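Local coordinates for protein calmodulin, putative (Entamoeba histolytica, PDB 4OCI) that binds calcium through an EF-hand motif and takes part in initiating phagocytosis of human red blood cells by the amoeba, at residues A[91-103]-A[119-132]. Residues are numbered along the deposited sequence; the frame is centred on the assembly and turned at random.
Sequences KGFIPAIELRRIL and FTFMGIDEQGVVKV. With ACT (acetate ion), chain D.
Gly128 O is gripped twice, by Ala96 N at 2.9 Å in a nearly straight bond and by a water that also donates to Glu126 O and accepts from Ile97 N. The water thereby ties the first turn of helix 96-103 to the type I turn 125-128, whose Asp125 OD2 accepts the backbone N-H of Gln127 in an Asx turn. Beside it, Glu126 reaches back to Arg100: in a side-on salt bridge Arg100 NE donates to Glu126 OE2 at 2.9 Å and Arg100 NH2 to Glu126 OE1 at 2.8 Å. The two acceptors lie almost in the guanidinium plane, but the nitrogens approach from above the carboxylate, the planes being 56° apart. Thr116 and Gln112 O take further N-H groups of Arg100, fixing its rotation. Between strands 93-95 and 129-131, Ile94 and Val130 form an antiparallel hydrogen-bonded pair, the short two-stranded link by which paired EF-hand loops are joined; here it lies far from the bound calcium. Branched Val130 suits the strand and lays CG2 on the small Ala96, 3.8 Å from its CB, while Ile94 meets Val132 CG2. On the other face, Phe93 CD1 lies 3.6 Å from Val129 CG2, and the ring also leans obliquely on the aliphatic part of Lys131, whose ammonium pairs with Asp133. Gly92 has a positive phi that favours glycine, and its carbonyl receives Val132 N. Deeper in, flat Phe119 is a knob among Ala96, Leu99, Arg100 and Leu103; its edge meets Ala96 O, with CE2 at 3.4 Å, and Ile124 CG2 sits over one face, offset toward the rim. Leu99, with CG anti to its nitrogen (chi1 -172°), brings CD2 to 3.7 Å from Phe119 CE1.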
# COMPACT_ATOMS: atom_id res chain seq x y z
N LYS A 91 34.34 -14.29 1.29
CA LYS A 91 34.76 -13.41 2.37
C LYS A 91 33.52 -12.79 3.06
O LYS A 91 33.57 -12.44 4.22
CB LYS A 91 35.67 -12.27 1.79
CG LYS A 91 36.92 -12.80 1.03
CD LYS A 91 37.99 -11.73 0.76
CE LYS A 91 38.82 -12.10 -0.50
NZ LYS A 91 40.18 -11.43 -0.59
N GLY A 92 32.41 -12.64 2.34
CA GLY A 92 31.25 -12.04 3.01
C GLY A 92 31.05 -10.56 2.73
O GLY A 92 30.02 -9.99 3.16
N PHE A 93 32.03 -9.92 2.05
CA PHE A 93 32.01 -8.48 1.83
C PHE A 93 32.22 -8.16 0.40
O PHE A 93 32.96 -8.89 -0.32
CB PHE A 93 33.11 -7.73 2.60
CG PHE A 93 33.03 -7.90 4.11
CD1 PHE A 93 32.43 -6.90 4.89
CD2 PHE A 93 33.51 -9.04 4.73
CE1 PHE A 93 32.32 -7.04 6.24
CE2 PHE A 93 33.41 -9.20 6.13
CZ PHE A 93 32.82 -8.18 6.89
N ILE A 94 31.52 -7.11 -0.03
CA ILE A 94 31.79 -6.48 -1.31
C ILE A 94 32.03 -4.95 -1.14
O ILE A 94 31.57 -4.38 -0.16
CB ILE A 94 30.74 -6.83 -2.40
CG1 ILE A 94 29.35 -6.17 -2.10
CG2 ILE A 94 30.74 -8.33 -2.61
CD1 ILE A 94 28.49 -6.09 -3.35
N PRO A 95 32.75 -4.30 -2.08
CA PRO A 95 32.79 -2.82 -2.10
C PRO A 95 31.44 -2.16 -2.28
O PRO A 95 30.64 -2.65 -3.06
CB PRO A 95 33.68 -2.48 -3.28
CG PRO A 95 34.39 -3.76 -3.64
CD PRO A 95 33.52 -4.90 -3.19
N ALA A 96 31.21 -1.06 -1.55
CA ALA A 96 29.97 -0.39 -1.58
C ALA A 96 29.74 0.13 -3.00
O ALA A 96 28.59 0.19 -3.49
CB ALA A 96 29.99 0.78 -0.60
N ILE A 97 30.81 0.55 -3.66
CA ILE A 97 30.60 1.10 -4.98
C ILE A 97 30.19 0.03 -5.99
O ILE A 97 29.45 0.34 -6.96
CB ILE A 97 31.82 1.90 -5.50
CG1 ILE A 97 31.36 2.84 -6.68
CG2 ILE A 97 33.05 0.93 -5.89
CD1 ILE A 97 32.54 3.39 -7.36
N GLU A 98 30.60 -1.21 -5.74
CA GLU A 98 30.20 -2.30 -6.63
C GLU A 98 28.72 -2.70 -6.35
O GLU A 98 27.95 -3.05 -7.27
CB GLU A 98 31.10 -3.51 -6.49
CG GLU A 98 32.55 -3.26 -7.03
CD GLU A 98 32.57 -3.16 -8.60
OE1 GLU A 98 31.74 -3.89 -9.27
OE2 GLU A 98 33.38 -2.36 -9.18
N LEU A 99 28.35 -2.73 -5.09
CA LEU A 99 26.91 -2.78 -4.74
C LEU A 99 26.09 -1.69 -5.44
O LEU A 99 25.05 -1.97 -5.94
CB LEU A 99 26.74 -2.63 -3.24
CG LEU A 99 25.26 -2.87 -2.83
CD1 LEU A 99 24.63 -4.19 -3.39
CD2 LEU A 99 25.06 -2.75 -1.34
N ARG A 100 26.53 -0.43 -5.36
CA ARG A 100 25.90 0.67 -6.12
C ARG A 100 25.77 0.32 -7.56
O ARG A 100 24.69 0.51 -8.13
CB ARG A 100 26.67 2.00 -5.94
CG ARG A 100 26.10 3.22 -6.70
CD ARG A 100 26.98 4.48 -6.50
NE ARG A 100 26.82 5.09 -5.16
CZ ARG A 100 25.82 5.89 -4.79
NH1 ARG A 100 24.79 6.16 -5.62
NH2 ARG A 100 25.80 6.39 -3.56
N ARG A 101 26.81 -0.19 -8.21
CA ARG A 101 26.68 -0.62 -9.61
C ARG A 101 25.55 -1.64 -9.82
O ARG A 101 24.71 -1.50 -10.76
CB ARG A 101 28.02 -1.15 -10.22
CG ARG A 101 27.91 -1.45 -11.73
CD ARG A 101 29.20 -2.08 -12.27
NE ARG A 101 29.61 -3.12 -11.30
CZ ARG A 101 29.10 -4.37 -11.21
NH1 ARG A 101 28.16 -4.79 -12.07
NH2 ARG A 101 29.52 -5.22 -10.25
N ILE A 102 25.54 -2.66 -8.98
CA ILE A 102 24.63 -3.78 -9.12
C ILE A 102 23.20 -3.30 -8.99
O ILE A 102 22.34 -3.69 -9.76
CB ILE A 102 24.80 -4.80 -7.97
CG1 ILE A 102 26.21 -5.40 -7.90
CG2 ILE A 102 23.65 -5.90 -7.97
CD1 ILE A 102 26.58 -6.12 -9.01
N LEU A 103 22.94 -2.49 -7.97
CA LEU A 103 21.61 -1.95 -7.68
C LEU A 103 21.20 -0.97 -8.78
O LEU A 103 20.01 -0.86 -9.08
CB LEU A 103 21.58 -1.24 -6.30
CG LEU A 103 21.76 -2.08 -5.02
CD1 LEU A 103 22.02 -1.17 -3.81
CD2 LEU A 103 20.52 -2.93 -4.75
N PHE A 119 22.35 4.05 1.51
CA PHE A 119 23.66 3.74 2.10
C PHE A 119 23.86 4.55 3.37
O PHE A 119 24.35 4.02 4.33
CB PHE A 119 24.82 4.05 1.11
CG PHE A 119 25.03 2.97 0.03
CD1 PHE A 119 24.21 1.90 -0.09
CD2 PHE A 119 26.11 3.08 -0.86
CE1 PHE A 119 24.43 0.89 -1.11
CE2 PHE A 119 26.34 2.11 -1.86
CZ PHE A 119 25.49 1.00 -1.97
N THR A 120 23.48 5.82 3.37
CA THR A 120 23.53 6.66 4.58
C THR A 120 22.67 6.12 5.72
O THR A 120 23.13 6.05 6.83
CB THR A 120 23.03 8.08 4.25
OG1 THR A 120 24.02 8.69 3.39
CG2 THR A 120 22.87 8.93 5.51
N PHE A 121 21.46 5.68 5.40
CA PHE A 121 20.56 5.06 6.34
C PHE A 121 21.20 3.80 7.02
O PHE A 121 21.13 3.60 8.27
CB PHE A 121 19.26 4.78 5.55
CG PHE A 121 18.26 3.97 6.27
CD1 PHE A 121 17.64 4.45 7.41
CD2 PHE A 121 17.89 2.72 5.79
CE1 PHE A 121 16.66 3.69 8.06
CE2 PHE A 121 16.95 1.94 6.46
CZ PHE A 121 16.31 2.45 7.59
N MSE A 122 21.89 2.98 6.23
CA MSE A 122 22.46 1.76 6.75
C MSE A 122 23.86 1.92 7.29
O MSE A 122 24.40 0.99 7.85
CB MSE A 122 22.45 0.68 5.67
CG MSE A 122 21.06 0.12 5.50
SE MSE A 122 21.12 -1.20 4.08
CE MSE A 122 19.18 -1.54 3.88
N GLY A 123 24.45 3.07 7.08
CA GLY A 123 25.78 3.37 7.65
C GLY A 123 26.91 2.84 6.75
O GLY A 123 27.92 2.34 7.22
N ILE A 124 26.68 2.90 5.45
CA ILE A 124 27.57 2.24 4.52
C ILE A 124 28.36 3.43 3.96
O ILE A 124 27.75 4.41 3.49
CB ILE A 124 26.75 1.52 3.42
CG1 ILE A 124 26.12 0.21 3.95
CG2 ILE A 124 27.65 1.29 2.15
CD1 ILE A 124 25.26 -0.47 2.92
N ASP A 125 29.70 3.37 3.99
CA ASP A 125 30.45 4.45 3.29
C ASP A 125 30.74 4.10 1.89
O ASP A 125 31.11 2.98 1.59
CB ASP A 125 31.78 4.86 3.93
CG ASP A 125 32.41 6.14 3.21
OD1 ASP A 125 31.84 7.29 3.38
OD2 ASP A 125 33.45 6.01 2.47
N GLU A 126 30.67 5.11 1.04
CA GLU A 126 30.89 5.00 -0.41
C GLU A 126 32.25 4.43 -0.83
O GLU A 126 32.35 3.76 -1.84
CB GLU A 126 30.74 6.41 -1.04
CG GLU A 126 30.21 6.36 -2.48
CD GLU A 126 28.99 5.40 -2.69
OE1 GLU A 126 27.94 5.60 -2.01
OE2 GLU A 126 29.11 4.49 -3.56
N GLN A 127 33.29 4.73 -0.05
CA GLN A 127 34.62 4.17 -0.27
C GLN A 127 34.94 2.88 0.51
O GLN A 127 36.09 2.41 0.54
CB GLN A 127 35.68 5.24 -0.00
CG GLN A 127 35.60 6.42 -1.01
CD GLN A 127 34.49 7.51 -0.68
OE1 GLN A 127 34.04 7.67 0.49
NE2 GLN A 127 34.04 8.26 -1.74
N GLY A 128 33.93 2.29 1.14
CA GLY A 128 34.18 1.17 2.03
C GLY A 128 33.54 -0.11 1.48
O GLY A 128 33.30 -0.22 0.26
N VAL A 129 33.28 -1.05 2.40
CA VAL A 129 32.77 -2.35 2.05
C VAL A 129 31.38 -2.53 2.65
O VAL A 129 30.96 -1.81 3.55
CB VAL A 129 33.74 -3.51 2.48
CG1 VAL A 129 35.16 -3.31 1.89
CG2 VAL A 129 33.85 -3.70 4.01
N VAL A 130 30.67 -3.52 2.17
CA VAL A 130 29.35 -3.84 2.74
C VAL A 130 29.33 -5.31 3.09
O VAL A 130 29.79 -6.16 2.28
CB VAL A 130 28.27 -3.63 1.64
CG1 VAL A 130 26.80 -3.97 2.19
CG2 VAL A 130 28.36 -2.23 1.14
N LYS A 131 28.76 -5.62 4.27
CA LYS A 131 28.63 -7.01 4.69
C LYS A 131 27.37 -7.55 3.99
O LYS A 131 26.26 -7.12 4.27
CB LYS A 131 28.49 -7.09 6.21
CG LYS A 131 28.78 -8.49 6.71
CD LYS A 131 29.11 -8.52 8.27
CE LYS A 131 29.22 -9.97 8.83
NZ LYS A 131 27.86 -10.67 9.01
N VAL A 132 27.55 -8.48 3.06
CA VAL A 132 26.47 -8.90 2.15
C VAL A 132 25.29 -9.51 2.93
O VAL A 132 24.13 -9.16 2.64
CB VAL A 132 27.02 -9.98 1.19
CG1 VAL A 132 25.88 -10.72 0.51
CG2 VAL A 132 28.02 -9.34 0.12
C ACT D . 26.64 -3.29 6.32
O ACT D . 27.78 -3.59 5.88
OXT ACT D . 26.62 -2.40 7.23
CH3 ACT D . 25.37 -3.91 5.80
O HOH W 1 33.48 1.14 -2.17